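Local atomic coordinates of peptidase, M20/M25/M40 family (Staphylococcus aureus, PDB entry 4EWT), a protein that probably hydrolyses N-acyl amide bonds, as an aminoacylase-like amidohydrolase of the M20 peptidase family with two manganese ions bound side by side. Residues 75-79 and 333-338; 137-143 and 295-299; 177-183 and 298-304; 230-234 and 260-266; 270-275 and 290-294. One frame throughout, in Å; residues are numbered along the deposited sequence.

Interaction 1 (75-79 and 333-338); sequences IRADF and EDFAYY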
# COMPACT_ATOMS: atom_id res chain seq x y z
N ILE A 75 33.95 6.89 36.13
CA ILE A 75 34.42 6.51 34.80
C ILE A 75 34.00 5.07 34.52
O ILE A 75 34.13 4.20 35.38
CB ILE A 75 35.95 6.75 34.63
CG1 ILE A 75 36.74 6.01 35.71
CG2 ILE A 75 36.25 8.25 34.70
CD1 ILE A 75 38.24 6.14 35.56
N ARG A 76 33.47 4.82 33.33
CA ARG A 76 32.74 3.59 33.08
C ARG A 76 33.36 2.73 31.97
O ARG A 76 33.72 3.25 30.91
CB ARG A 76 31.27 3.93 32.77
CG ARG A 76 30.37 2.75 32.51
CD ARG A 76 30.37 2.34 31.05
NE ARG A 76 29.14 1.65 30.73
CZ ARG A 76 28.64 1.49 29.50
NH1 ARG A 76 29.28 1.96 28.43
NH2 ARG A 76 27.49 0.86 29.37
N ALA A 77 33.50 1.44 32.24
CA ALA A 77 33.90 0.44 31.24
C ALA A 77 33.00 -0.78 31.35
O ALA A 77 32.82 -1.32 32.44
CB ALA A 77 35.36 0.03 31.42
N ASP A 78 32.45 -1.23 30.22
CA ASP A 78 31.63 -2.45 30.19
C ASP A 78 32.47 -3.67 29.82
O ASP A 78 33.55 -3.53 29.23
CB ASP A 78 30.39 -2.29 29.29
CG ASP A 78 30.68 -1.53 27.99
OD1 ASP A 78 31.85 -1.20 27.69
OD2 ASP A 78 29.71 -1.26 27.26
N PHE A 79 31.99 -4.86 30.19
CA PHE A 79 32.79 -6.08 29.99
C PHE A 79 32.09 -7.33 29.47
O PHE A 79 32.73 -8.39 29.38
CB PHE A 79 33.63 -6.41 31.24
CG PHE A 79 32.84 -6.73 32.47
CD1 PHE A 79 32.40 -8.04 32.72
CD2 PHE A 79 32.58 -5.75 33.43
CE1 PHE A 79 31.70 -8.35 33.89
CE2 PHE A 79 31.89 -6.06 34.61
CZ PHE A 79 31.44 -7.36 34.83
N GLU A 333 22.93 2.28 23.39
CA GLU A 333 24.00 2.10 24.35
C GLU A 333 23.39 2.30 25.73
O GLU A 333 22.71 3.31 25.96
CB GLU A 333 25.11 3.13 24.04
CG GLU A 333 26.14 3.36 25.13
CD GLU A 333 26.93 2.13 25.47
OE1 GLU A 333 27.54 1.55 24.55
OE2 GLU A 333 26.94 1.75 26.66
N ASP A 334 23.62 1.37 26.65
CA ASP A 334 23.00 1.50 27.97
C ASP A 334 23.68 2.49 28.92
O ASP A 334 23.15 2.80 29.99
CB ASP A 334 22.63 0.15 28.60
CG ASP A 334 23.66 -0.38 29.58
OD1 ASP A 334 24.81 0.10 29.59
OD2 ASP A 334 23.29 -1.29 30.36
N PHE A 335 24.82 3.02 28.50
CA PHE A 335 25.41 4.19 29.15
C PHE A 335 24.37 5.31 29.26
O PHE A 335 24.45 6.16 30.15
CB PHE A 335 26.63 4.71 28.37
CG PHE A 335 27.36 5.82 29.06
CD1 PHE A 335 28.41 5.54 29.94
CD2 PHE A 335 27.03 7.16 28.82
CE1 PHE A 335 29.09 6.55 30.58
CE2 PHE A 335 27.71 8.19 29.45
CZ PHE A 335 28.75 7.88 30.35
N ALA A 336 23.39 5.29 28.36
CA ALA A 336 22.33 6.30 28.33
C ALA A 336 21.57 6.39 29.65
O ALA A 336 21.04 7.45 29.98
CB ALA A 336 21.38 6.03 27.19
N TYR A 337 21.49 5.28 30.37
CA TYR A 337 20.91 5.25 31.71
C TYR A 337 21.69 6.08 32.72
O TYR A 337 21.08 6.79 33.52
CB TYR A 337 20.76 3.81 32.22
CG TYR A 337 19.58 3.06 31.62
CD1 TYR A 337 18.27 3.49 31.84
CD2 TYR A 337 19.78 1.91 30.87
CE1 TYR A 337 17.19 2.80 31.29
CE2 TYR A 337 18.72 1.21 30.33
CZ TYR A 337 17.43 1.66 30.54
OH TYR A 337 16.39 0.95 30.00
N TYR A 338 23.03 6.01 32.69
CA TYR A 338 23.86 6.90 33.51
C TYR A 338 23.60 8.34 33.11
O TYR A 338 23.43 9.22 33.96
CB TYR A 338 25.36 6.63 33.34
CG TYR A 338 25.77 5.21 33.60
CD1 TYR A 338 25.74 4.69 34.89
CD2 TYR A 338 26.20 4.40 32.56
CE1 TYR A 338 26.10 3.39 35.13
CE2 TYR A 338 26.57 3.10 32.80
CZ TYR A 338 26.52 2.60 34.09
OH TYR A 338 26.88 1.30 34.35
O HOH W 1 29.21 -0.49 25.04
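Arg-76, on strand 72-78, and Glu-333, in the turn before helix 335-341, reach toward each other from opposite directions, and charge carries most of the contact. NH1 and NH2 of Arg-76 both close on Glu-333 OE2, each at 2.9 Å. The guanidinium and carboxylate planes stand 83° apart, so two nitrogens grip one oxygen. A further salt bridge joins Arg-76 NH2 to Asp-334 OD1 (2.8 Å), in plane at the guanidinium edge. Asp-78 OD2 adds charge alone, lying well out of that plane. Arginine suits the place because its one cation serves three buried acids.

Hydrogen bonds fix the acids. Glu-333 OE2 caps Phe-335 N, accepting its N-H at 3.1 Å on the anti lone pair, and so has three donors; the bend of the Glu-333 chain (chi2 61°) turns the carboxylate back to receive it. A water links Glu-333 OE1 to Asp-78 OD2, while Asp-78 OD1 bonds to His-108.

Packing of carbon against the guanidinium and its stem completes the contact. Phe-335 CB covers one guanidinium face, and Arg-76 CD lies at the edge of the Phe-335 ring, 3.9 Å from Phe-335 CD1. Tyr-338 CE2 comes within 3.6 Å of Arg-76 NE, and its hydroxyl is held by Gln-135.

With the side chain of Glu-333 about 4 Å from a manganese ion, this is consistent with a second-shell salt-bridge network in a two-metal M20 hydrolase.

Interaction 2 (137-143 and 295-299); sequences AEEVPPG and DDYPA. With MN (manganese (II) ion), chain E.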
# COMPACT_ATOMS: atom_id res chain seq x y z
N ALA A 137 26.61 -6.87 31.22
CA ALA A 137 25.24 -6.91 30.68
C ALA A 137 24.81 -5.68 29.87
O ALA A 137 23.62 -5.38 29.80
CB ALA A 137 24.25 -7.18 31.82
N GLU A 138 25.76 -4.98 29.26
CA GLU A 138 25.45 -3.80 28.44
C GLU A 138 24.61 -4.17 27.20
O GLU A 138 23.73 -3.43 26.80
CB GLU A 138 26.74 -3.07 28.03
CG GLU A 138 26.54 -1.73 27.31
CD GLU A 138 26.17 -1.86 25.83
OE1 GLU A 138 26.65 -2.81 25.17
OE2 GLU A 138 25.40 -1.00 25.33
N GLU A 139 24.89 -5.34 26.62
CA GLU A 139 24.40 -5.69 25.28
C GLU A 139 22.95 -6.15 25.18
O GLU A 139 22.32 -6.02 24.12
CB GLU A 139 25.32 -6.74 24.65
CG GLU A 139 26.73 -6.23 24.38
CD GLU A 139 26.81 -5.25 23.22
OE1 GLU A 139 25.76 -4.79 22.71
OE2 GLU A 139 27.95 -4.92 22.82
N VAL A 140 22.43 -6.73 26.27
CA VAL A 140 21.11 -7.35 26.25
C VAL A 140 20.19 -6.70 27.28
O VAL A 140 20.55 -6.63 28.46
CB VAL A 140 21.19 -8.89 26.49
CG1 VAL A 140 19.84 -9.55 26.23
CG2 VAL A 140 22.26 -9.52 25.61
N PRO A 141 19.01 -6.20 26.84
CA PRO A 141 17.99 -5.67 27.76
C PRO A 141 17.65 -6.69 28.86
O PRO A 141 17.61 -7.89 28.58
CB PRO A 141 16.78 -5.45 26.85
CG PRO A 141 17.35 -5.24 25.49
CD PRO A 141 18.62 -6.05 25.43
N PRO A 142 17.41 -6.24 30.11
CA PRO A 142 17.31 -4.85 30.60
C PRO A 142 18.66 -4.14 30.77
O PRO A 142 18.68 -2.94 31.05
CB PRO A 142 16.63 -5.02 31.95
CG PRO A 142 17.09 -6.35 32.43
CD PRO A 142 17.22 -7.21 31.20
N GLY A 143 19.76 -4.86 30.61
CA GLY A 143 21.09 -4.27 30.68
C GLY A 143 21.68 -4.26 32.08
O GLY A 143 21.03 -4.67 33.04
N ASP A 295 9.28 -0.06 25.83
CA ASP A 295 10.41 0.86 25.81
C ASP A 295 11.68 0.14 26.25
O ASP A 295 11.65 -0.79 27.07
CB ASP A 295 10.16 2.08 26.70
CG ASP A 295 10.91 3.30 26.22
OD1 ASP A 295 11.20 3.37 25.00
OD2 ASP A 295 11.20 4.22 27.03
N ASP A 296 12.79 0.59 25.71
CA ASP A 296 14.05 -0.04 26.00
C ASP A 296 15.02 1.14 26.11
O ASP A 296 14.56 2.26 26.33
CB ASP A 296 14.44 -0.94 24.83
CG ASP A 296 15.62 -1.77 25.13
OD1 ASP A 296 15.55 -2.57 26.09
OD2 ASP A 296 16.62 -1.61 24.41
N TYR A 297 16.32 0.94 25.94
CA TYR A 297 17.33 1.95 26.27
C TYR A 297 16.88 3.34 25.83
O TYR A 297 16.33 3.50 24.74
CB TYR A 297 18.72 1.62 25.69
CG TYR A 297 19.34 0.28 26.10
CD1 TYR A 297 18.79 -0.49 27.13
CD2 TYR A 297 20.49 -0.19 25.47
CE1 TYR A 297 19.37 -1.71 27.51
CE2 TYR A 297 21.07 -1.41 25.84
CZ TYR A 297 20.51 -2.16 26.85
OH TYR A 297 21.08 -3.37 27.22
N PRO A 298 17.07 4.36 26.69
CA PRO A 298 16.80 5.73 26.23
C PRO A 298 17.91 6.20 25.28
O PRO A 298 18.99 5.59 25.23
CB PRO A 298 16.81 6.55 27.53
CG PRO A 298 17.62 5.74 28.50
CD PRO A 298 17.37 4.30 28.13
N ALA A 299 17.64 7.26 24.52
CA ALA A 299 18.69 7.93 23.75
C ALA A 299 19.79 8.45 24.67
O ALA A 299 19.54 8.88 25.80
CB ALA A 299 18.09 9.08 22.95
MN MN E . 27.70 -3.54 21.17
O HOH W 2 27.23 -1.98 22.97
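Glu-138 offers its backbone O to the hydroxyl of Tyr-297, which donates a 2.7 Å hydrogen bond. The hydroxyl arrives from above the carbonyl plane, 47° out of it, and so does not lie on a lone pair. Tyr-297 reaches this point with CG anti to its own carbonyl carbon (chi1 -58°), which sends the long ring into the bend of residues 137-143. The side chain of Glu-138 goes elsewhere: OE1 accepts from a water bound to manganese, and OE2 probably accepts from Asp-334 N.

Glu-139 points away from Tyr-297 and gives OE2 to the metal at 2.2 Å, where Cys-103 and His-362 are further ligands. At Val-140 the backbone takes part, its C lying 3.4 Å from Tyr-297 OH.

Pro-141 crosses Asp-296 at about a right angle, with CB 3.2 Å from OD1; the other oxygen of that aspartate is paired with Arg-185. The same arginine makes a cation-pi contact with Tyr-297. Pro-142 follows a cis peptide bond, and its O lies at the edge of the Tyr-297 ring, 3.8 Å from CE1. Gly-143 brings CA to 3.6 Å from the phenol oxygen; a residue with no CB suits both this closeness and its positive phi (89°).

Tyrosine combines a flat body, able to enter the bend, with a proton for the peptide between two successive glutamates. The bond therefore probably steadies the backbone carrying Glu-138, which holds the metal-bound water, and Glu-139, which holds the metal itself.

Interaction 3 (177-183 and 298-304); sequences RPGYVQT and PALYNDP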
# COMPACT_ATOMS: atom_id res chain seq x y z
N ARG A 177 30.53 14.92 21.04
CA ARG A 177 29.35 15.63 20.62
C ARG A 177 28.39 15.88 21.78
O ARG A 177 27.97 14.97 22.41
CB ARG A 177 28.64 14.87 19.52
CG ARG A 177 27.37 15.50 19.11
CD ARG A 177 26.71 14.75 18.05
NE ARG A 177 26.13 15.67 17.11
CZ ARG A 177 24.95 16.19 17.27
NH1 ARG A 177 24.20 15.87 18.30
NH2 ARG A 177 24.51 17.02 16.37
N PRO A 178 28.06 17.12 22.06
CA PRO A 178 27.11 17.39 23.15
C PRO A 178 25.69 17.06 22.70
O PRO A 178 25.44 16.92 21.51
CB PRO A 178 27.25 18.91 23.37
CG PRO A 178 27.69 19.45 22.05
CD PRO A 178 28.56 18.36 21.43
N GLY A 179 24.78 16.92 23.66
CA GLY A 179 23.40 16.60 23.36
C GLY A 179 23.25 15.14 22.99
O GLY A 179 24.10 14.31 23.32
N TYR A 180 22.16 14.83 22.27
CA TYR A 180 21.84 13.45 21.88
C TYR A 180 22.84 12.87 20.89
O TYR A 180 23.05 13.42 19.81
CB TYR A 180 20.44 13.39 21.29
CG TYR A 180 19.32 13.58 22.28
CD1 TYR A 180 18.94 12.55 23.14
CD2 TYR A 180 18.62 14.78 22.35
CE1 TYR A 180 17.89 12.71 24.05
CE2 TYR A 180 17.57 14.95 23.24
CZ TYR A 180 17.21 13.91 24.08
OH TYR A 180 16.17 14.08 24.96
N VAL A 181 23.44 11.75 21.26
CA VAL A 181 24.58 11.23 20.49
C VAL A 181 24.38 9.78 20.01
O VAL A 181 25.02 9.35 19.05
CB VAL A 181 25.91 11.42 21.28
CG1 VAL A 181 25.89 10.65 22.61
CG2 VAL A 181 27.12 11.02 20.42
N GLN A 182 23.51 9.03 20.70
CA GLN A 182 23.14 7.67 20.29
C GLN A 182 21.65 7.45 20.52
O GLN A 182 21.07 8.00 21.44
CB GLN A 182 24.00 6.61 20.99
CG GLN A 182 25.41 6.62 20.42
CD GLN A 182 26.32 5.50 20.87
OE1 GLN A 182 27.49 5.75 21.15
NE2 GLN A 182 25.83 4.27 20.87
N THR A 183 21.04 6.64 19.65
CA THR A 183 19.60 6.50 19.58
C THR A 183 19.08 5.68 20.75
O THR A 183 19.79 4.83 21.27
CB THR A 183 19.14 5.79 18.27
OG1 THR A 183 19.70 4.47 18.22
CG2 THR A 183 19.58 6.55 17.06
N PRO A 298 17.07 4.36 26.69
CA PRO A 298 16.80 5.73 26.23
C PRO A 298 17.91 6.20 25.28
O PRO A 298 18.99 5.59 25.23
CB PRO A 298 16.81 6.55 27.53
CG PRO A 298 17.62 5.74 28.50
CD PRO A 298 17.37 4.30 28.13
N ALA A 299 17.64 7.26 24.52
CA ALA A 299 18.69 7.93 23.75
C ALA A 299 19.79 8.45 24.67
O ALA A 299 19.54 8.88 25.80
CB ALA A 299 18.09 9.08 22.95
N LEU A 300 21.03 8.41 24.19
CA LEU A 300 22.16 8.83 25.01
C LEU A 300 22.34 10.33 24.86
O LEU A 300 22.64 10.83 23.77
CB LEU A 300 23.42 8.09 24.59
CG LEU A 300 24.51 7.91 25.64
CD1 LEU A 300 25.55 6.97 25.05
CD2 LEU A 300 25.14 9.23 26.06
N TYR A 301 22.14 11.04 25.96
CA TYR A 301 22.24 12.48 25.97
C TYR A 301 23.54 12.93 26.62
O TYR A 301 23.73 12.76 27.82
CB TYR A 301 21.03 13.08 26.72
CG TYR A 301 20.99 14.58 26.63
CD1 TYR A 301 20.62 15.22 25.44
CD2 TYR A 301 21.32 15.37 27.73
CE1 TYR A 301 20.58 16.59 25.35
CE2 TYR A 301 21.29 16.76 27.64
CZ TYR A 301 20.91 17.36 26.44
OH TYR A 301 20.87 18.72 26.31
N ASN A 302 24.46 13.46 25.82
CA ASN A 302 25.67 14.04 26.36
C ASN A 302 25.38 15.42 26.91
O ASN A 302 25.06 16.34 26.15
CB ASN A 302 26.78 14.08 25.31
CG ASN A 302 27.55 12.78 25.22
OD1 ASN A 302 27.40 11.89 26.05
ND2 ASN A 302 28.38 12.66 24.20
N ASP A 303 25.46 15.55 28.23
CA ASP A 303 25.30 16.84 28.89
C ASP A 303 26.20 17.89 28.24
O ASP A 303 27.40 17.70 28.18
CB ASP A 303 25.61 16.74 30.38
CG ASP A 303 25.46 18.08 31.10
OD1 ASP A 303 26.48 18.65 31.52
OD2 ASP A 303 24.31 18.57 31.21
N PRO A 304 25.60 18.98 27.71
CA PRO A 304 26.36 19.99 26.97
C PRO A 304 27.48 20.67 27.78
O PRO A 304 28.58 20.82 27.25
CB PRO A 304 25.29 21.00 26.55
CG PRO A 304 24.05 20.18 26.44
CD PRO A 304 24.15 19.24 27.62
O HOH W 3 21.41 4.80 23.74
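Gly-179 and Asn-302 exchange both backbone bonds, Gly-179 N to Asn-302 O at 2.6 Å and Asn-302 N to Gly-179 O at 2.7 Å. Beyond them Val-181 N donates to Leu-300 O (2.8 Å), an oxygen also approached by Tyr-180 CA in a CA-H...O contact, and Leu-300 N donates to Gln-182 O (2.8 Å). Two residues, Val-181 and Gln-182, thus answer the single Leu-300, a beta bulge where the short strand 300-302 is added antiparallel to the long strand 179-193.

Asn-302 suits its place by having both a donor and an acceptor. ND2 gives a nearly straight bond (159°) at 3.0 Å to Arg-177 O, which lies in the amide plane of Asn-302, while OD1 accepts from Phe-346 N. Both atoms of the Gln-182 amide are used, OE1 by Tyr-348 OH and NE2 by Pro-331 O, and Thr-183 OG1 bonds to Pro-330 O. A water lies between Thr-183 O and Pro-298 O.

On the face opposite Asn-302 and Gln-182, Tyr-301 meets Tyr-180 edge-to-face with planes 66° apart: its CD1 stands over the centre of the Tyr-180 ring, and the centroids are 4.8 Å apart. Ala-299 CB is small enough to touch CD1 of Tyr-180 at 3.6 Å.

Interaction 4 (230-234 and 260-266); sequences FETGV and RGLTDAT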
# COMPACT_ATOMS: atom_id res chain seq x y z
N PHE A 230 14.52 16.43 9.96
CA PHE A 230 15.67 16.63 10.84
C PHE A 230 15.70 15.75 12.07
O PHE A 230 16.65 15.79 12.85
CB PHE A 230 15.82 18.11 11.19
CG PHE A 230 16.29 18.94 10.04
CD1 PHE A 230 17.64 19.24 9.91
CD2 PHE A 230 15.40 19.35 9.06
CE1 PHE A 230 18.09 19.99 8.80
CE2 PHE A 230 15.82 20.08 7.96
CZ PHE A 230 17.18 20.40 7.83
N GLU A 231 14.66 14.95 12.26
CA GLU A 231 14.71 13.92 13.29
C GLU A 231 15.35 12.65 12.74
O GLU A 231 15.45 12.46 11.52
CB GLU A 231 13.29 13.60 13.81
CG GLU A 231 12.64 14.70 14.62
CD GLU A 231 11.20 14.33 14.97
OE1 GLU A 231 11.01 13.53 15.91
OE2 GLU A 231 10.26 14.84 14.30
N THR A 232 15.76 11.78 13.65
CA THR A 232 16.40 10.52 13.32
C THR A 232 15.59 9.40 13.96
O THR A 232 15.57 9.25 15.19
CB THR A 232 17.84 10.57 13.80
OG1 THR A 232 18.48 11.64 13.11
CG2 THR A 232 18.60 9.27 13.55
N GLY A 233 14.87 8.65 13.12
CA GLY A 233 13.98 7.59 13.56
C GLY A 233 14.05 6.39 12.63
O GLY A 233 14.34 6.55 11.44
N VAL A 234 13.81 5.20 13.18
CA VAL A 234 13.81 3.97 12.39
C VAL A 234 12.68 3.10 12.90
O VAL A 234 12.52 2.94 14.12
CB VAL A 234 15.11 3.11 12.56
CG1 VAL A 234 15.21 2.03 11.45
CG2 VAL A 234 16.33 3.95 12.56
N ARG A 260 14.04 2.90 16.67
CA ARG A 260 15.09 3.76 17.18
C ARG A 260 14.66 5.20 17.01
O ARG A 260 14.08 5.58 15.98
CB ARG A 260 16.40 3.59 16.42
CG ARG A 260 16.80 2.19 16.07
CD ARG A 260 17.60 1.50 17.15
NE ARG A 260 17.64 0.09 16.80
CZ ARG A 260 18.51 -0.80 17.26
NH1 ARG A 260 19.46 -0.43 18.11
NH2 ARG A 260 18.43 -2.05 16.84
N GLY A 261 14.97 6.01 18.02
CA GLY A 261 14.78 7.46 17.93
C GLY A 261 15.99 8.10 18.58
O GLY A 261 16.39 7.68 19.66
N LEU A 262 16.55 9.12 17.94
CA LEU A 262 17.74 9.77 18.48
C LEU A 262 17.42 10.67 19.69
O LEU A 262 18.28 10.91 20.54
CB LEU A 262 18.49 10.54 17.37
CG LEU A 262 19.74 11.35 17.76
CD1 LEU A 262 20.83 10.43 18.31
CD2 LEU A 262 20.24 12.18 16.57
N THR A 263 16.18 11.15 19.79
CA THR A 263 15.78 11.88 20.99
C THR A 263 14.60 11.15 21.65
O THR A 263 13.96 10.32 21.01
CB THR A 263 15.39 13.34 20.69
OG1 THR A 263 14.11 13.37 20.04
CG2 THR A 263 16.43 14.04 19.79
N ASP A 264 14.32 11.47 22.91
CA ASP A 264 13.13 10.98 23.60
C ASP A 264 11.83 11.44 22.93
O ASP A 264 10.87 10.67 22.87
CB ASP A 264 13.10 11.47 25.05
CG ASP A 264 14.29 10.98 25.85
OD1 ASP A 264 14.92 9.96 25.46
OD2 ASP A 264 14.57 11.62 26.88
N ALA A 265 11.79 12.68 22.46
CA ALA A 265 10.60 13.19 21.76
C ALA A 265 10.31 12.36 20.49
O ALA A 265 9.17 12.02 20.21
CB ALA A 265 10.73 14.65 21.44
N THR A 266 11.37 12.03 19.75
CA THR A 266 11.25 11.19 18.55
C THR A 266 10.72 9.79 18.90
O THR A 266 9.84 9.27 18.23
CB THR A 266 12.59 11.10 17.79
OG1 THR A 266 12.96 12.41 17.36
CG2 THR A 266 12.46 10.18 16.51
O HOH W 4 8.89 14.06 17.53
O HOH W 5 15.45 12.46 16.36
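Gly-233 and Gly-261 form an antiparallel non-hydrogen-bonded pair with CA atoms 4.4 Å apart, next to the hydrogen-bonded pair of Val-234 and Arg-260, whose N and O atoms bond both ways; Leu-262 N adds a bond to Thr-232 O.

Thr-266, in the first turn of the helix, carries the main polar side-chain contact. Its OG1 donates to Glu-231 OE1 at 2.7 Å, on the anti lone pair. Glu-231, extended beyond CG, runs past Thr-266 in the opposite direction. A water donates to the same OG1 and accepts from Thr-232 N at 2.8 Å. The methyl of Thr-266 turns to the strands, with CG2 3.5 Å from Thr-232 O; Gly-261, having no CB, escapes crowding by this methyl, and Gly-233 likewise has none to set against it.

These residues close the base of the beta hairpin formed by strands 233-242 and 248-261, just where the chain enters helix 264-285 behind the N-cap residue Thr-263.

On the opposite face of the sheet, Val-234 and Arg-260 lie side by side, CG2 of the valine 3.9 Å from CB of the arginine. The guanidinium end leads away to a salt bridge with Asp-258. Thr-232 CB packs on Leu-262 CB at 3.6 Å, and Thr-232 OG1 makes a weak bond to Pro-229 O of the second subunit.

Interaction 5 (270-275 and 290-294); sequences IEKEIK and TLEYN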
# COMPACT_ATOMS: atom_id res chain seq x y z
N ILE A 270 7.03 8.23 17.62
CA ILE A 270 6.96 6.94 16.93
C ILE A 270 5.99 5.98 17.62
O ILE A 270 5.20 5.29 16.99
CB ILE A 270 8.37 6.27 16.79
CG1 ILE A 270 9.24 7.04 15.80
CG2 ILE A 270 8.25 4.82 16.31
CD1 ILE A 270 10.72 6.56 15.71
N GLU A 271 6.04 5.97 18.94
CA GLU A 271 5.19 5.10 19.71
C GLU A 271 3.72 5.52 19.54
O GLU A 271 2.85 4.67 19.41
CB GLU A 271 5.59 5.14 21.18
CG GLU A 271 4.66 4.31 22.04
CD GLU A 271 5.08 4.25 23.50
OE1 GLU A 271 6.15 4.79 23.87
OE2 GLU A 271 4.32 3.64 24.26
N LYS A 272 3.48 6.83 19.57
CA LYS A 272 2.14 7.38 19.37
C LYS A 272 1.59 7.03 17.99
O LYS A 272 0.44 6.62 17.86
CB LYS A 272 2.15 8.90 19.60
CG LYS A 272 0.84 9.61 19.20
CD LYS A 272 0.93 11.12 19.47
CE LYS A 272 -0.22 11.85 18.78
NZ LYS A 272 -0.27 13.31 19.13
N GLU A 273 2.43 7.19 16.96
CA GLU A 273 2.00 6.94 15.59
C GLU A 273 1.81 5.45 15.23
O GLU A 273 0.94 5.12 14.43
CB GLU A 273 2.91 7.69 14.59
CG GLU A 273 2.80 9.24 14.74
CD GLU A 273 1.36 9.76 14.58
OE1 GLU A 273 0.58 9.12 13.85
OE2 GLU A 273 0.99 10.81 15.17
N ILE A 274 2.62 4.57 15.83
CA ILE A 274 2.47 3.13 15.62
C ILE A 274 1.22 2.66 16.34
O ILE A 274 0.48 1.82 15.82
CB ILE A 274 3.72 2.35 16.15
CG1 ILE A 274 4.88 2.54 15.19
CG2 ILE A 274 3.40 0.82 16.37
CD1 ILE A 274 6.20 1.93 15.67
N LYS A 275 0.98 3.18 17.54
CA LYS A 275 -0.27 2.91 18.25
C LYS A 275 -1.51 3.39 17.49
O LYS A 275 -2.52 2.71 17.53
CB LYS A 275 -0.24 3.46 19.69
CG LYS A 275 0.61 2.60 20.60
CD LYS A 275 0.90 3.22 21.98
CE LYS A 275 1.61 2.19 22.86
NZ LYS A 275 1.79 2.66 24.29
N THR A 290 -3.48 -6.87 18.99
CA THR A 290 -2.89 -6.88 20.34
C THR A 290 -1.47 -6.37 20.24
O THR A 290 -0.57 -7.07 19.77
CB THR A 290 -2.95 -8.27 21.00
OG1 THR A 290 -4.26 -8.82 20.81
CG2 THR A 290 -2.67 -8.18 22.53
N LEU A 291 -1.29 -5.12 20.66
CA LEU A 291 0.00 -4.46 20.65
C LEU A 291 0.63 -4.46 22.05
O LEU A 291 -0.01 -4.06 23.03
CB LEU A 291 -0.15 -3.03 20.14
CG LEU A 291 1.11 -2.20 19.84
CD1 LEU A 291 1.95 -2.84 18.78
CD2 LEU A 291 0.70 -0.78 19.42
N GLU A 292 1.85 -4.98 22.11
CA GLU A 292 2.70 -4.89 23.30
C GLU A 292 3.85 -3.98 22.86
O GLU A 292 4.56 -4.29 21.92
CB GLU A 292 3.23 -6.28 23.69
CG GLU A 292 2.15 -7.31 24.04
CD GLU A 292 2.70 -8.75 24.12
OE1 GLU A 292 2.10 -9.65 23.49
OE2 GLU A 292 3.74 -8.97 24.80
N TYR A 293 4.01 -2.86 23.54
CA TYR A 293 5.00 -1.88 23.14
C TYR A 293 5.93 -1.64 24.33
O TYR A 293 5.50 -1.10 25.36
CB TYR A 293 4.30 -0.59 22.68
CG TYR A 293 5.20 0.31 21.85
CD1 TYR A 293 5.09 0.34 20.47
CD2 TYR A 293 6.18 1.11 22.45
CE1 TYR A 293 5.93 1.16 19.70
CE2 TYR A 293 7.02 1.92 21.69
CZ TYR A 293 6.89 1.94 20.33
OH TYR A 293 7.70 2.75 19.58
N ASN A 294 7.18 -2.07 24.19
CA ASN A 294 8.12 -2.10 25.31
C ASN A 294 9.26 -1.15 25.08
O ASN A 294 10.10 -1.38 24.19
CB ASN A 294 8.68 -3.52 25.52
CG ASN A 294 7.61 -4.53 25.92
OD1 ASN A 294 6.67 -4.22 26.67
ND2 ASN A 294 7.76 -5.76 25.45
O HOH W 6 5.62 1.50 26.35
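Glu-271 lies flat on the ring of Tyr-293. Its CG stands over one face in a CH-pi contact, 3.6 Å from the ring centroid, and its carboxylate continues past the CD2-CE2 rim, nearly parallel to the ring (13°). With CG anti to the backbone N (chi1 176°) and the rest of the chain extended, the methylene groups and the carboxylate lie along the ring. Ile-274 approaches from another direction, CD1 at the ring edge 4.1 Å from CE1, and Ile-270 CG2 touches the hydroxyl oxygen at 3.9 Å. A broad tyrosine suits the place, since it can serve four residues of the helix.

Lys-275 bridges the two strand residues. CG packs on Leu-291 CD2 at 3.6 Å, and the extended chain carries CE to 3.9 Å from Tyr-293 CB.

Behind these contacts, a salt bridge positions the two charged chains: Lys-275 NZ donates to Glu-271 OE2 at 2.7 Å, on the anti lone pair, one helical turn apart. It probably steadies the carboxylate beside the ring. A water donates to the same OE2 and, at 2.8 Å, to Tyr-293 O, tying helix and strand together indirectly.

Helix segment 270-275 runs nearly antiparallel to strand segment 290-294 (174°), the chain turning back between them. The helix packs on a face of the antiparallel sheet: Ile-270 and Ile-274 also meet Val-259 of strand 248-261 and Val-235 of strand 233-242, Ile-274 touches Phe-188 of strand 179-193, and helix 208-226 packs alongside through Val-222 and Leu-219.

How the interactions relate
Interaction 1 lies about 7 Å from the chain centre and joins the mixed sheet to the metal centre; interaction 5, its centre about 27 Å from that of interaction 1, lies on the antiparallel sheet. Interactions 2, 3 and 4 lie between. Interactions 2 and 3 share Pro-298 and Ala-299, and both touch interaction 1. Interaction 4 touches interaction 3 through Tyr-180 and interaction 5 through Ile-270, sharing helix 264-285 with the latter. Along the chain, interactions 4 and 5 follow one another within the spans of interactions 2 and 3, which end on the same stretch, both inside the span of interaction 1. The excursion from 177 to 304 thus returns to the metal-binding part, while interactions 3 and 4 also meet the second subunit.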